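Local coordinates for PrhC (Penicillium brasilianum, PDB 5X9J), which acts as an isomerase in the biosynthesis of paraherquonin, a fungal meroterpenoid with a highly congested hexacyclic skeleton, at residues K29-A34 with G98-D103; L52-C57 with C138-G143; Q61-F66 with F148-K153; F92-E97 with I109-A114. All coordinates share one frame; numbering follows the deposited sequence.

Contact 1: residues K29-A34 with G98-D103; sequences KLIALA and GTMVVD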
loop_
_atom_site.group_PDB
_atom_site.type_symbol
_atom_site.label_atom_id
_atom_site.label_comp_id
_atom_site.label_asym_id
_atom_site.label_seq_id
_atom_site.Cartn_x
_atom_site.Cartn_y
_atom_site.Cartn_z
ATOM N N LYS B 29 21.930 4.664 -5.208
ATOM C CA LYS B 29 21.943 3.218 -5.403
ATOM C C LYS B 29 20.586 2.603 -5.074
ATOM O O LYS B 29 20.134 1.679 -5.757
ATOM C CB LYS B 29 23.022 2.565 -4.539
ATOM C CG LYS B 29 24.458 2.951 -4.874
ATOM C CD LYS B 29 25.421 2.139 -4.018
ATOM C CE LYS B 29 26.702 2.901 -3.728
ATOM N NZ LYS B 29 27.539 2.202 -2.703
ATOM N N LEU B 30 19.928 3.092 -4.024
ATOM C CA LEU B 30 18.628 2.536 -3.668
ATOM C C LEU B 30 17.587 2.882 -4.724
ATOM O O LEU B 30 16.770 2.035 -5.096
ATOM C CB LEU B 30 18.205 3.043 -2.287
ATOM C CG LEU B 30 18.962 2.417 -1.101
ATOM C CD1 LEU B 30 18.674 3.156 0.184
ATOM C CD2 LEU B 30 18.598 0.940 -0.941
ATOM N N ILE B 31 17.606 4.124 -5.217
ATOM C CA ILE B 31 16.683 4.512 -6.279
ATOM C C ILE B 31 16.946 3.689 -7.531
ATOM O O ILE B 31 16.013 3.180 -8.162
ATOM C CB ILE B 31 16.788 6.026 -6.548
ATOM C CG1 ILE B 31 16.264 6.806 -5.341
ATOM C CG2 ILE B 31 16.007 6.432 -7.819
ATOM C CD1 ILE B 31 16.644 8.284 -5.361
ATOM N N ALA B 32 18.223 3.510 -7.888
ATOM C CA ALA B 32 18.560 2.690 -9.051
ATOM C C ALA B 32 18.093 1.254 -8.864
ATOM O O ALA B 32 17.627 0.612 -9.814
ATOM C CB ALA B 32 20.072 2.726 -9.304
ATOM N N LEU B 33 18.223 0.725 -7.644
ATOM C CA LEU B 33 17.769 -0.638 -7.388
ATOM C C LEU B 33 16.261 -0.766 -7.605
ATOM O O LEU B 33 15.793 -1.751 -8.180
ATOM C CB LEU B 33 18.156 -1.058 -5.968
ATOM C CG LEU B 33 17.791 -2.502 -5.609
ATOM C CD1 LEU B 33 18.582 -3.472 -6.460
ATOM C CD2 LEU B 33 18.024 -2.771 -4.124
ATOM N N ALA B 34 15.492 0.238 -7.181
ATOM C CA ALA B 34 14.041 0.198 -7.354
ATOM C C ALA B 34 13.660 0.212 -8.832
ATOM O O ALA B 34 12.806 -0.570 -9.280
ATOM C CB ALA B 34 13.402 1.378 -6.611
ATOM N N GLY B 98 8.190 11.533 -6.873
ATOM C CA GLY B 98 8.410 12.444 -5.764
ATOM C C GLY B 98 7.917 11.926 -4.421
ATOM O O GLY B 98 8.297 12.473 -3.381
ATOM N N THR B 99 7.069 10.896 -4.407
ATOM C CA THR B 99 6.573 10.397 -3.128
ATOM C C THR B 99 7.393 9.235 -2.596
ATOM O O THR B 99 7.098 8.729 -1.504
ATOM C CB THR B 99 5.104 9.993 -3.230
ATOM O OG1 THR B 99 4.978 8.839 -4.063
ATOM C CG2 THR B 99 4.328 11.124 -3.824
ATOM N N MET B 100 8.424 8.841 -3.331
ATOM C CA MET B 100 9.328 7.772 -2.937
ATOM C C MET B 100 9.954 8.055 -1.575
ATOM O O MET B 100 10.245 9.201 -1.241
ATOM C CB MET B 100 10.404 7.667 -4.009
ATOM C CG MET B 100 11.324 6.525 -3.951
ATOM S SD MET B 100 12.333 6.647 -5.455
ATOM C CE MET B 100 11.195 6.117 -6.703
ATOM N N VAL B 101 10.164 7.004 -0.785
ATOM C CA VAL B 101 10.741 7.132 0.552
ATOM C C VAL B 101 12.021 6.313 0.577
ATOM O O VAL B 101 11.977 5.094 0.390
ATOM C CB VAL B 101 9.761 6.651 1.637
ATOM C CG1 VAL B 101 10.329 6.915 3.047
ATOM C CG2 VAL B 101 8.392 7.333 1.453
ATOM N N VAL B 102 13.158 6.969 0.802
ATOM C CA VAL B 102 14.459 6.301 0.734
ATOM C C VAL B 102 15.128 6.336 2.108
ATOM O O VAL B 102 15.409 7.416 2.641
ATOM C CB VAL B 102 15.373 6.935 -0.328
ATOM C CG1 VAL B 102 16.569 6.042 -0.573
ATOM C CG2 VAL B 102 14.607 7.170 -1.630
ATOM N N ASP B 103 15.421 5.154 2.654
ATOM C CA ASP B 103 16.009 4.999 3.993
ATOM C C ASP B 103 17.460 4.541 3.814
ATOM O O ASP B 103 17.742 3.345 3.730
ATOM C CB ASP B 103 15.197 4.004 4.843
ATOM C CG ASP B 103 15.594 4.018 6.332
ATOM O OD1 ASP B 103 16.745 4.413 6.660
ATOM O OD2 ASP B 103 14.745 3.632 7.179
#
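L30 sends CG away from its own carbonyl carbon and alongside its backbone N (chi1 -74°), while V102 turns CG1 to the position opposite its backbone N (chi1 -168°); together these torsions set methyl against methyl, with L30 CD1 3.7 Å from V102 CG1. The two side chains slide past one another in opposite directions, which lets V102 CG1 also touch L30 CB at 3.8 Å, so that one valine methyl rests against both the root and a branch end of the leucine. L30 CD1 continues beyond the valine and comes within 3.7 Å of the backbone oxygen of D103. The other valine branch serves the next helix residue: V102 CG2 lies 4.1 Å from I31 CG1, the two side chains meeting at about a right angle. I31 CG1 also receives the thioether of M100, whose SD sits 3.9 Å away. The methionine is straight as far as its sulfur and bends only at the last torsion. The side chains thus meet through apolar atoms alone, two consecutive helix residues being spread over alternate residues, M100 and V102, of the segment 98-103. V101, between them, takes no part and packs on V101 of the second subunit, while the D103 carboxylate forms a salt bridge with R27 of the second subunit. Helix 26-43 thus lies over one side of strand 101-103, the antiparallel neighbour of strand 108-119; L30 also packs on A134 of strand 124-134, and one turn on A34 packs on F111 and I94.

Contact 2: residues L52-C57 with C138-G143; sequences LRTESC and CALVDG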
loop_
_atom_site.group_PDB
_atom_site.type_symbol
_atom_site.label_atom_id
_atom_site.label_comp_id
_atom_site.label_asym_id
_atom_site.label_seq_id
_atom_site.Cartn_x
_atom_site.Cartn_y
_atom_site.Cartn_z
ATOM N N LEU B 52 18.447 -10.916 -9.059
ATOM C CA LEU B 52 18.422 -9.689 -8.274
ATOM C C LEU B 52 18.176 -9.941 -6.785
ATOM O O LEU B 52 18.385 -9.037 -5.968
ATOM C CB LEU B 52 17.357 -8.745 -8.840
ATOM C CG LEU B 52 17.374 -7.305 -8.323
ATOM C CD1 LEU B 52 18.688 -6.623 -8.695
ATOM C CD2 LEU B 52 16.171 -6.534 -8.858
ATOM N N ARG B 53 17.755 -11.141 -6.409
ATOM C CA ARG B 53 17.383 -11.444 -5.037
ATOM C C ARG B 53 18.468 -12.249 -4.338
ATOM O O ARG B 53 19.144 -13.073 -4.954
ATOM C CB ARG B 53 16.077 -12.232 -5.002
ATOM C CG ARG B 53 14.962 -11.516 -5.689
ATOM C CD ARG B 53 13.729 -12.366 -5.745
ATOM N NE ARG B 53 12.710 -11.689 -6.530
ATOM C CZ ARG B 53 11.409 -11.776 -6.294
ATOM N NH1 ARG B 53 10.967 -12.507 -5.259
ATOM N NH2 ARG B 53 10.561 -11.114 -7.080
ATOM N N THR B 54 18.616 -12.013 -3.038
ATOM C CA THR B 54 19.378 -12.946 -2.220
ATOM C C THR B 54 18.690 -14.303 -2.220
ATOM O O THR B 54 17.502 -14.427 -2.537
ATOM C CB THR B 54 19.501 -12.434 -0.792
ATOM O OG1 THR B 54 18.196 -12.390 -0.196
ATOM C CG2 THR B 54 20.095 -11.044 -0.786
ATOM N N GLU B 55 19.452 -15.340 -1.850
ATOM C CA GLU B 55 18.884 -16.685 -1.797
ATOM C C GLU B 55 17.751 -16.788 -0.782
ATOM O O GLU B 55 16.819 -17.576 -0.971
ATOM C CB GLU B 55 19.969 -17.716 -1.468
ATOM C CG GLU B 55 20.831 -18.122 -2.664
ATOM C CD GLU B 55 21.460 -19.503 -2.497
ATOM O OE1 GLU B 55 21.082 -20.225 -1.541
ATOM O OE2 GLU B 55 22.329 -19.863 -3.326
ATOM N N SER B 56 17.811 -16.017 0.298
ATOM C CA SER B 56 16.800 -16.092 1.343
ATOM C C SER B 56 15.704 -15.035 1.187
ATOM O O SER B 56 14.902 -14.858 2.106
ATOM C CB SER B 56 17.458 -15.971 2.719
ATOM O OG SER B 56 18.208 -14.776 2.812
ATOM N N CYS B 57 15.641 -14.349 0.045
ATOM C CA CYS B 57 14.666 -13.280 -0.135
ATOM C C CYS B 57 13.243 -13.800 0.035
ATOM O O CYS B 57 12.882 -14.858 -0.481
ATOM C CB CYS B 57 14.820 -12.650 -1.524
ATOM S SG CYS B 57 13.765 -11.183 -1.790
ATOM N N CYS B 138 23.620 -2.505 -1.515
ATOM C CA CYS B 138 22.496 -2.082 -2.352
ATOM C C CYS B 138 22.476 -2.768 -3.704
ATOM O O CYS B 138 21.863 -2.255 -4.643
ATOM C CB CYS B 138 22.482 -0.564 -2.563
ATOM S SG CYS B 138 22.342 0.363 -1.054
ATOM N N ALA B 139 23.128 -3.919 -3.840
ATOM C CA ALA B 139 23.145 -4.596 -5.126
ATOM C C ALA B 139 22.054 -5.641 -5.263
ATOM O O ALA B 139 21.676 -5.971 -6.392
ATOM C CB ALA B 139 24.506 -5.256 -5.371
ATOM N N LEU B 140 21.528 -6.159 -4.155
ATOM C CA LEU B 140 20.534 -7.217 -4.211
ATOM C C LEU B 140 19.331 -6.858 -3.347
ATOM O O LEU B 140 19.404 -6.024 -2.444
ATOM C CB LEU B 140 21.119 -8.556 -3.753
ATOM C CG LEU B 140 22.241 -9.130 -4.622
ATOM C CD1 LEU B 140 22.977 -10.220 -3.866
ATOM C CD2 LEU B 140 21.672 -9.689 -5.907
ATOM N N VAL B 141 18.219 -7.524 -3.624
ATOM C CA VAL B 141 16.997 -7.355 -2.852
ATOM C C VAL B 141 16.884 -8.530 -1.892
ATOM O O VAL B 141 16.955 -9.692 -2.312
ATOM C CB VAL B 141 15.768 -7.256 -3.774
ATOM C CG1 VAL B 141 14.503 -7.242 -2.952
ATOM C CG2 VAL B 141 15.863 -5.988 -4.665
ATOM N N ASP B 142 16.728 -8.232 -0.601
ATOM C CA ASP B 142 16.624 -9.262 0.430
ATOM C C ASP B 142 15.220 -9.388 1.004
ATOM O O ASP B 142 14.926 -10.385 1.677
ATOM C CB ASP B 142 17.631 -8.975 1.563
ATOM C CG ASP B 142 17.718 -10.106 2.601
ATOM O OD1 ASP B 142 17.777 -11.303 2.229
ATOM O OD2 ASP B 142 17.719 -9.785 3.810
ATOM N N GLY B 143 14.348 -8.414 0.752
ATOM C CA GLY B 143 12.967 -8.474 1.186
ATOM C C GLY B 143 12.080 -7.599 0.319
ATOM O O GLY B 143 12.499 -6.527 -0.122
HETATM O O HOH W 1 15.353 -13.064 3.779
#
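Two backbone hydrogen bonds join L52 and T54 to V141 and define a short parallel bridge in which R53 faces V141. V141 N donates to L52 O at 2.8 Å, and V141 O takes the N-H of T54 at 2.9 Å, so both polar backbone atoms of V141 are used on the two neighbours of R53. CA-H...O contacts accompany them: R53 CA approaches V141 O, and after the type I turn from T54 to C57 the CA of C57 lies 3.4 Å from D142 O. Among side chains, the polar link is T54 OG1, which donates to D142 OD1 at 2.7 Å and uses the oxygen's anti lone pair. With chi1 of 65°, T54 OG1 sits between its own backbone N and carbonyl carbon, and its methyl is left to meet L140 CB at 4.0 Å. Apolar packing centres on V141, whose two methyls are shared out. CG2 lies 4.2 Å from L52 CG, the two side chains crossing at a slant, while V141 CG1 stands at the same 4.2 Å from C57 SG. L140 folds CD2 over the L52 carbonyl, 3.4 Å from L52 O. Beyond the bridge D142 and G143 both face Q133, a classic beta bulge that ties this end of strand 141-148 to strand 124-134. L52 packs against L33 and I40 of helix 26-43; on the face shared with V141, R53 packs against N73 and T76 of helix 73-86, whose N73 side chain also hydrogen-bonds T54 O.

Contact 3: residues Q61-F66 with F148-K153; sequences QCCPSF and FDAVRK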
loop_
_atom_site.group_PDB
_atom_site.type_symbol
_atom_site.label_atom_id
_atom_site.label_comp_id
_atom_site.label_asym_id
_atom_site.label_seq_id
_atom_site.Cartn_x
_atom_site.Cartn_y
_atom_site.Cartn_z
ATOM N N GLN B 61 3.039 -10.290 0.297
ATOM C CA GLN B 61 1.869 -9.556 -0.162
ATOM C C GLN B 61 1.101 -9.089 1.070
ATOM O O GLN B 61 0.882 -9.870 1.998
ATOM C CB GLN B 61 0.991 -10.442 -1.052
ATOM C CG GLN B 61 1.750 -11.091 -2.207
ATOM C CD GLN B 61 2.178 -10.085 -3.258
ATOM O OE1 GLN B 61 3.329 -10.078 -3.709
ATOM N NE2 GLN B 61 1.249 -9.223 -3.657
ATOM N N CYS B 62 0.704 -7.819 1.088
ATOM C CA CYS B 62 0.231 -7.192 2.317
ATOM C C CYS B 62 -1.250 -6.814 2.290
ATOM O O CYS B 62 -1.683 -5.998 3.105
ATOM C CB CYS B 62 1.078 -5.960 2.624
ATOM S SG CYS B 62 2.805 -6.366 2.998
ATOM N N CYS B 63 -2.040 -7.373 1.378
ATOM C CA CYS B 63 -3.480 -7.176 1.442
ATOM C C CYS B 63 -4.104 -8.391 2.101
ATOM O O CYS B 63 -4.060 -9.489 1.524
ATOM C CB CYS B 63 -4.073 -6.954 0.051
ATOM S SG CYS B 63 -3.496 -5.408 -0.705
ATOM N N PRO B 64 -4.696 -8.255 3.290
ATOM C CA PRO B 64 -5.202 -9.440 4.001
ATOM C C PRO B 64 -6.373 -10.118 3.318
ATOM O O PRO B 64 -6.725 -11.236 3.715
ATOM C CB PRO B 64 -5.613 -8.882 5.375
ATOM C CG PRO B 64 -5.838 -7.412 5.141
ATOM C CD PRO B 64 -4.836 -7.019 4.076
ATOM N N SER B 65 -6.999 -9.485 2.321
ATOM C CA SER B 65 -8.021 -10.181 1.541
ATOM C C SER B 65 -7.432 -11.315 0.716
ATOM O O SER B 65 -8.178 -12.165 0.222
ATOM C CB SER B 65 -8.736 -9.201 0.607
ATOM O OG SER B 65 -9.568 -8.357 1.371
ATOM N N PHE B 66 -6.123 -11.317 0.519
ATOM C CA PHE B 66 -5.422 -12.358 -0.205
ATOM C C PHE B 66 -4.405 -12.989 0.729
ATOM O O PHE B 66 -4.213 -12.546 1.868
ATOM C CB PHE B 66 -4.754 -11.791 -1.468
ATOM C CG PHE B 66 -5.737 -11.409 -2.538
ATOM C CD1 PHE B 66 -6.251 -10.126 -2.606
ATOM C CD2 PHE B 66 -6.186 -12.354 -3.448
ATOM C CE1 PHE B 66 -7.172 -9.783 -3.582
ATOM C CE2 PHE B 66 -7.103 -12.018 -4.431
ATOM C CZ PHE B 66 -7.598 -10.736 -4.499
ATOM N N PHE B 148 -1.252 -3.709 -3.182
ATOM C CA PHE B 148 -1.866 -3.503 -4.482
ATOM C C PHE B 148 -3.329 -3.210 -4.225
ATOM O O PHE B 148 -3.807 -3.331 -3.098
ATOM C CB PHE B 148 -1.695 -4.738 -5.388
ATOM C CG PHE B 148 -2.117 -6.014 -4.718
ATOM C CD1 PHE B 148 -1.222 -6.731 -3.942
ATOM C CD2 PHE B 148 -3.427 -6.455 -4.802
ATOM C CE1 PHE B 148 -1.620 -7.881 -3.288
ATOM C CE2 PHE B 148 -3.834 -7.595 -4.151
ATOM C CZ PHE B 148 -2.931 -8.321 -3.397
ATOM N N ASP B 149 -4.047 -2.820 -5.271
ATOM C CA ASP B 149 -5.486 -2.624 -5.141
ATOM C C ASP B 149 -6.142 -3.989 -5.193
ATOM O O ASP B 149 -6.130 -4.661 -6.235
ATOM C CB ASP B 149 -6.021 -1.701 -6.230
ATOM C CG ASP B 149 -7.494 -1.350 -6.021
ATOM O OD1 ASP B 149 -7.796 -0.144 -5.945
ATOM O OD2 ASP B 149 -8.336 -2.272 -5.927
ATOM N N ALA B 150 -6.708 -4.410 -4.064
ATOM C CA ALA B 150 -7.239 -5.758 -3.964
ATOM C C ALA B 150 -8.511 -5.921 -4.782
ATOM O O ALA B 150 -8.844 -7.040 -5.185
ATOM C CB ALA B 150 -7.497 -6.116 -2.494
ATOM N N VAL B 151 -9.235 -4.833 -5.027
ATOM C CA VAL B 151 -10.457 -4.947 -5.820
ATOM C C VAL B 151 -10.114 -5.137 -7.300
ATOM O O VAL B 151 -10.749 -5.938 -7.994
ATOM C CB VAL B 151 -11.368 -3.724 -5.588
ATOM C CG1 VAL B 151 -12.441 -3.628 -6.679
ATOM C CG2 VAL B 151 -12.030 -3.810 -4.193
ATOM N N ARG B 152 -9.110 -4.410 -7.798
ATOM C CA ARG B 152 -8.596 -4.672 -9.143
ATOM C C ARG B 152 -8.188 -6.130 -9.284
ATOM O O ARG B 152 -8.543 -6.796 -10.260
ATOM C CB ARG B 152 -7.407 -3.761 -9.451
ATOM C CG ARG B 152 -7.770 -2.307 -9.659
ATOM C CD ARG B 152 -8.465 -2.097 -11.010
ATOM N NE ARG B 152 -8.895 -0.712 -11.204
ATOM C CZ ARG B 152 -8.108 0.272 -11.621
ATOM N NH1 ARG B 152 -6.832 0.034 -11.881
ATOM N NH2 ARG B 152 -8.594 1.500 -11.775
ATOM N N LYS B 153 -7.465 -6.656 -8.296
ATOM C CA LYS B 153 -7.033 -8.042 -8.392
ATOM C C LYS B 153 -8.206 -9.005 -8.281
ATOM O O LYS B 153 -8.266 -10.001 -9.016
ATOM C CB LYS B 153 -5.998 -8.366 -7.323
ATOM C CG LYS B 153 -5.482 -9.779 -7.493
ATOM C CD LYS B 153 -4.405 -10.121 -6.503
ATOM C CE LYS B 153 -3.656 -11.362 -6.972
ATOM N NZ LYS B 153 -2.970 -12.032 -5.825
#
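F66 presents one face of its ring to the aliphatic chain of K153, whose CD stands 3.9 Å from the F66 ring centroid almost on the ring normal, a CH-pi contact. The lysine is extended beyond CG, which carries its ammonium on across that face to an off-centre cation-pi position, K153 NZ 4.5 Å from the F66 centroid. At the ring edge F66 CE1 meets A150 O in plane and packs on A150 CB at 3.8 Å. The ring reaches this spot from the last residue of a type I turn, C63 to F66, while A150 and K153 belong to the first turn of helix 150-162. That helix is N-capped by D149, whose OD2 accepts from R152 N at 2.9 Å and weakly from V151 N; S65 OG of the second subunit hydrogen-bonds the same carboxylate. Replacing F66 by an alanine is likely to open a gap beside A150 and F148 and deprive the K153 chain of the ring face it lies on. F148 is the second aromatic group, slanted to F66 with centroids 5.7 Å apart. C63 SG lies over one F148 face, 3.9 Å from the ring centroid and only 6° off its normal, a sulfur-aromatic contact. Q61 NE2 approaches F148 CE1 obliquely at 3.2 Å, and that amide nitrogen is hydrogen-bonded to E146.

Contact 4: residues F92-E97 with I109-A114; sequences FWIIDE and IAFRAA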
loop_
_atom_site.group_PDB
_atom_site.type_symbol
_atom_site.label_atom_id
_atom_site.label_comp_id
_atom_site.label_asym_id
_atom_site.label_seq_id
_atom_site.Cartn_x
_atom_site.Cartn_y
_atom_site.Cartn_z
ATOM N N PHE B 92 5.505 -3.104 -15.616
ATOM C CA PHE B 92 5.567 -2.706 -14.209
ATOM C C PHE B 92 6.537 -1.535 -14.127
ATOM O O PHE B 92 7.685 -1.658 -14.568
ATOM C CB PHE B 92 6.029 -3.881 -13.338
ATOM C CG PHE B 92 5.797 -3.699 -11.848
ATOM C CD1 PHE B 92 6.796 -3.183 -11.028
ATOM C CD2 PHE B 92 4.606 -4.088 -11.263
ATOM C CE1 PHE B 92 6.597 -3.030 -9.658
ATOM C CE2 PHE B 92 4.397 -3.940 -9.894
ATOM C CZ PHE B 92 5.392 -3.407 -9.092
ATOM N N TRP B 93 6.087 -0.393 -13.611
ATOM C CA TRP B 93 6.928 0.796 -13.648
ATOM C C TRP B 93 6.622 1.695 -12.456
ATOM O O TRP B 93 5.495 1.727 -11.956
ATOM C CB TRP B 93 6.740 1.582 -14.963
ATOM C CG TRP B 93 5.352 2.181 -15.143
ATOM C CD1 TRP B 93 4.983 3.473 -14.903
ATOM C CD2 TRP B 93 4.171 1.511 -15.624
ATOM N NE1 TRP B 93 3.650 3.646 -15.189
ATOM C CE2 TRP B 93 3.130 2.460 -15.639
ATOM C CE3 TRP B 93 3.896 0.207 -16.042
ATOM C CZ2 TRP B 93 1.830 2.143 -16.049
ATOM C CZ3 TRP B 93 2.601 -0.106 -16.446
ATOM C CH2 TRP B 93 1.589 0.858 -16.447
ATOM N N ILE B 94 7.645 2.446 -12.029
ATOM C CA ILE B 94 7.492 3.384 -10.924
ATOM C C ILE B 94 6.707 4.604 -11.385
ATOM O O ILE B 94 6.931 5.137 -12.484
ATOM C CB ILE B 94 8.871 3.784 -10.371
ATOM C CG1 ILE B 94 9.613 2.554 -9.874
ATOM C CG2 ILE B 94 8.726 4.787 -9.230
ATOM C CD1 ILE B 94 10.947 2.880 -9.235
ATOM N N ILE B 95 5.756 5.032 -10.554
ATOM C CA ILE B 95 4.971 6.240 -10.783
ATOM C C ILE B 95 5.203 7.192 -9.617
ATOM O O ILE B 95 5.650 6.791 -8.534
ATOM C CB ILE B 95 3.461 5.949 -10.922
ATOM C CG1 ILE B 95 2.928 5.297 -9.632
ATOM C CG2 ILE B 95 3.186 5.066 -12.148
ATOM C CD1 ILE B 95 1.390 5.131 -9.577
ATOM N N ASP B 96 4.878 8.465 -9.849
ATOM C CA ASP B 96 4.782 9.474 -8.792
ATOM C C ASP B 96 6.058 9.483 -7.951
ATOM O O ASP B 96 6.040 9.308 -6.731
ATOM C CB ASP B 96 3.534 9.220 -7.930
ATOM C CG ASP B 96 3.237 10.360 -6.955
ATOM O OD1 ASP B 96 3.700 11.496 -7.203
ATOM O OD2 ASP B 96 2.531 10.118 -5.938
ATOM N N GLU B 97 7.182 9.657 -8.649
ATOM C CA GLU B 97 8.491 9.413 -8.058
ATOM C C GLU B 97 8.805 10.350 -6.908
ATOM O O GLU B 97 9.629 9.999 -6.055
ATOM C CB GLU B 97 9.587 9.545 -9.119
ATOM C CG GLU B 97 9.771 8.303 -9.942
ATOM C CD GLU B 97 10.794 8.484 -11.056
ATOM O OE1 GLU B 97 11.932 8.928 -10.770
ATOM O OE2 GLU B 97 10.443 8.178 -12.216
ATOM N N ILE B 109 13.721 1.103 0.651
ATOM C CA ILE B 109 13.097 2.099 -0.204
ATOM C C ILE B 109 11.646 1.707 -0.422
ATOM O O ILE B 109 11.325 0.536 -0.647
ATOM C CB ILE B 109 13.877 2.256 -1.532
ATOM C CG1 ILE B 109 13.251 3.348 -2.408
ATOM C CG2 ILE B 109 13.992 0.911 -2.277
ATOM C CD1 ILE B 109 14.194 3.823 -3.564
ATOM N N ALA B 110 10.763 2.691 -0.333
ATOM C CA ALA B 110 9.351 2.490 -0.609
ATOM C C ALA B 110 8.991 3.344 -1.812
ATOM O O ALA B 110 9.359 4.518 -1.867
ATOM C CB ALA B 110 8.479 2.865 0.592
ATOM N N PHE B 111 8.285 2.758 -2.778
ATOM C CA PHE B 111 7.924 3.521 -3.960
ATOM C C PHE B 111 6.566 3.076 -4.472
ATOM O O PHE B 111 6.146 1.939 -4.266
ATOM C CB PHE B 111 8.979 3.385 -5.068
ATOM C CG PHE B 111 9.254 1.961 -5.487
ATOM C CD1 PHE B 111 8.573 1.391 -6.554
ATOM C CD2 PHE B 111 10.216 1.207 -4.829
ATOM C CE1 PHE B 111 8.852 0.090 -6.959
ATOM C CE2 PHE B 111 10.487 -0.085 -5.209
ATOM C CZ PHE B 111 9.811 -0.646 -6.295
ATOM N N ARG B 112 5.887 3.995 -5.139
ATOM C CA ARG B 112 4.639 3.698 -5.816
ATOM C C ARG B 112 4.928 3.165 -7.210
ATOM O O ARG B 112 5.853 3.628 -7.885
ATOM C CB ARG B 112 3.774 4.951 -5.905
ATOM C CG ARG B 112 3.304 5.490 -4.565
ATOM C CD ARG B 112 2.445 6.728 -4.798
ATOM N NE ARG B 112 1.131 6.374 -5.333
ATOM C CZ ARG B 112 0.208 7.262 -5.685
ATOM N NH1 ARG B 112 0.462 8.563 -5.583
ATOM N NH2 ARG B 112 -0.967 6.846 -6.138
ATOM N N ALA B 113 4.143 2.176 -7.632
ATOM C CA ALA B 113 4.326 1.569 -8.938
ATOM C C ALA B 113 2.961 1.295 -9.549
ATOM O O ALA B 113 1.938 1.248 -8.855
ATOM C CB ALA B 113 5.143 0.274 -8.847
ATOM N N ALA B 114 2.949 1.145 -10.865
ATOM C CA ALA B 114 1.764 0.728 -11.592
ATOM C C ALA B 114 2.133 -0.472 -12.447
ATOM O O ALA B 114 3.300 -0.687 -12.775
ATOM C CB ALA B 114 1.199 1.862 -12.464
HETATM O O HOH W 2 7.110 6.458 -6.078
#
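W93 and A114 form an antiparallel hydrogen-bonded pair, with W93 N to A114 O at 2.9 Å and A114 N to W93 O at 2.8 Å, followed by the non-hydrogen-bonded pair I94-A113. A third bond, from I95 N, meets R112 O from above the carbonyl plane, and a water then bridges I95 O and R112 N where the chains diverge. With chi1 of 65° W93 folds back over its partner: A114 CB lies 4.0 Å from the centroid of the six-membered ring, and A114 O sits over the same ring system. On the I94 and A113 face, F92 CZ packs on A113 CB at 3.7 Å, and I94 lays CD1 over the face of F111 in a CH-pi contact. R112, bent at chi3, brings NH1 to D96 OD2 at 2.6 Å, a salt bridge on the anti side of the carboxylate, with the guanidinium and carboxylate planes 79° apart. I95 CD1 covers one guanidinium face. A leucine in place of R112 would probably leave the D96 carboxylate without its charged mate and I95 CD1 without the flat group beneath it. F111 and I94 also pack on C38 of helix 26-43, so this antiparallel strand pair forms part of a curled mixed sheet on which that helix packs, resembling the alpha+beta arrangement of NTF2-like proteins.

Contacts 1 and 4 are closely joined, their centres about 9 Å apart: V101 O lies 2.8 Å from A110 N, a probable hydrogen bond between adjacent strands, and T99 OG1 reaches R112 CD at 3.4 Å. Contact 1 also touches contact 2, where L33 CD1 meets L52 CD1 at 3.9 Å and K29 packs on C138. Contacts 2 and 3 lie on opposite sides of the chain's centre, about 23 Å between centres, yet are connected along the chain because helix 150-162 follows strand 141-148. Contact 4 is nested within the loops closed by contacts 2 and 3. Contacts 1, 3 and 4 all touch the second subunit of the homodimer, whereas contact 2 does not.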